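Local coordinates for protein DyP (Bjerkandera adusta, PDB 3VXJ) that is a heme peroxidase that probably oxidises dyes and phenolic compounds with hydrogen peroxide, at residues 253-258 with 405-410. Numbering follows the deposited sequence.
Sequences AEFLGA and LDPLNQ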
# COMPACT_ATOMS: atom_id res chain seq x y z
N ALA A 253 -24.29 8.95 -5.41
CA ALA A 253 -23.54 8.16 -4.43
C ALA A 253 -22.26 7.63 -5.04
O ALA A 253 -21.19 7.71 -4.41
CB ALA A 253 -24.40 7.00 -3.90
N GLU A 254 -22.35 7.10 -6.26
CA GLU A 254 -21.17 6.65 -7.00
C GLU A 254 -20.22 7.82 -7.21
O GLU A 254 -19.01 7.69 -7.02
CB GLU A 254 -21.55 6.04 -8.35
CG GLU A 254 -22.39 4.76 -8.29
CD GLU A 254 -21.75 3.55 -7.58
OE1 GLU A 254 -20.55 3.57 -7.18
OE2 GLU A 254 -22.48 2.55 -7.42
N PHE A 255 -20.78 8.97 -7.59
CA PHE A 255 -19.97 10.17 -7.80
C PHE A 255 -19.28 10.61 -6.51
O PHE A 255 -18.08 10.90 -6.53
CB PHE A 255 -20.84 11.29 -8.37
CG PHE A 255 -20.08 12.54 -8.77
CD1 PHE A 255 -18.95 12.48 -9.59
CD2 PHE A 255 -20.53 13.78 -8.34
CE1 PHE A 255 -18.28 13.65 -9.96
CE2 PHE A 255 -19.86 14.95 -8.72
CZ PHE A 255 -18.74 14.88 -9.53
N LEU A 256 -20.00 10.61 -5.39
CA LEU A 256 -19.37 10.95 -4.12
C LEU A 256 -18.19 10.02 -3.80
O LEU A 256 -17.12 10.49 -3.38
CB LEU A 256 -20.40 10.98 -2.97
CG LEU A 256 -19.83 11.34 -1.60
CD1 LEU A 256 -19.19 12.72 -1.59
CD2 LEU A 256 -20.93 11.27 -0.57
N GLY A 257 -18.35 8.72 -4.02
CA GLY A 257 -17.25 7.77 -3.83
C GLY A 257 -16.05 8.14 -4.68
O GLY A 257 -14.91 8.16 -4.20
N ALA A 258 -16.31 8.45 -5.96
CA ALA A 258 -15.22 8.85 -6.86
C ALA A 258 -14.54 10.15 -6.43
O ALA A 258 -13.33 10.29 -6.59
CB ALA A 258 -15.73 8.95 -8.31
N LEU A 405 -16.04 18.20 -1.72
CA LEU A 405 -16.53 16.97 -2.35
C LEU A 405 -17.68 17.21 -3.33
O LEU A 405 -17.81 16.48 -4.31
CB LEU A 405 -16.92 15.92 -1.30
CG LEU A 405 -15.85 15.43 -0.32
CD1 LEU A 405 -16.41 14.29 0.52
CD2 LEU A 405 -14.55 15.01 -1.02
N ASP A 406 -18.50 18.22 -3.07
CA ASP A 406 -19.54 18.60 -4.01
C ASP A 406 -19.00 19.70 -4.93
O ASP A 406 -18.78 20.83 -4.49
CB ASP A 406 -20.80 19.08 -3.27
CG ASP A 406 -21.97 19.36 -4.19
OD1 ASP A 406 -21.74 19.59 -5.39
OD2 ASP A 406 -23.12 19.36 -3.71
N PRO A 407 -18.79 19.37 -6.22
CA PRO A 407 -18.18 20.34 -7.12
C PRO A 407 -19.01 21.61 -7.32
O PRO A 407 -18.47 22.63 -7.73
CB PRO A 407 -18.07 19.57 -8.44
CG PRO A 407 -19.19 18.56 -8.38
CD PRO A 407 -19.23 18.15 -6.93
N LEU A 408 -20.32 21.54 -7.04
CA LEU A 408 -21.20 22.70 -7.21
C LEU A 408 -21.43 23.45 -5.91
O LEU A 408 -22.09 24.48 -5.89
CB LEU A 408 -22.55 22.29 -7.85
CG LEU A 408 -22.49 21.49 -9.16
CD1 LEU A 408 -23.89 21.29 -9.74
CD2 LEU A 408 -21.57 22.15 -10.20
N ASN A 409 -20.88 22.92 -4.82
CA ASN A 409 -20.95 23.57 -3.50
C ASN A 409 -19.65 23.30 -2.75
O ASN A 409 -19.63 22.57 -1.76
CB ASN A 409 -22.14 23.05 -2.68
CG ASN A 409 -23.48 23.25 -3.37
OD1 ASN A 409 -24.06 22.31 -3.91
ND2 ASN A 409 -23.97 24.48 -3.34
N GLN A 410 -18.56 23.88 -3.24
CA GLN A 410 -17.22 23.48 -2.79
C GLN A 410 -16.90 23.87 -1.36
O GLN A 410 -16.07 23.23 -0.71
CB GLN A 410 -16.16 24.00 -3.76
CG GLN A 410 -16.31 23.37 -5.14
CD GLN A 410 -15.32 23.89 -6.18
OE1 GLN A 410 -14.23 24.37 -5.85
NE2 GLN A 410 -15.70 23.77 -7.44
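The edge of the F255 ring meets CG and CD of P407. F255 leaves helix 249-261 with CG anti to its backbone N (chi1 -174°), and this swings the ring out to the loop that holds 405-410. CB and CG carry the ring toward the loop. CE2 and CZ, at its far edge, make the contact. F255 CE2 is 3.7 Å from CG of P407. CD of P407 sits at the same distance from F255 CE2, and F255 CZ lies 3.9 Å from P407 CG. The proline CG stands close to the plane of the phenyl ring, so the pair is not a face stack. F255 also packs on I239, and N242 of strand 241-242 touches both F255 and P407.

The contact joins a helix of this DyP-type peroxidase to the loop between strands 401-403 and 413-415. That loop folds into a type I beta turn from D406 to N409. An Asx turn overlaps it: OD1 of D406 accepts from N of L408 at 2.9 Å, from 35° above the carboxylate plane. NE2 of Q410 donates to the carbonyl O of P407 at 3.0 Å, nearly straight at 169°.

L256 reaches L405. CD1 of L256 lies 3.8 Å from CD1 of L405 and also meets L405 CB. All four touching side chains are buried. The L405 side chain is about 9 Å from that of H308, the axial heme ligand. R259, one turn along the helix from F255, hydrogen-bonds O of L405 through its NE.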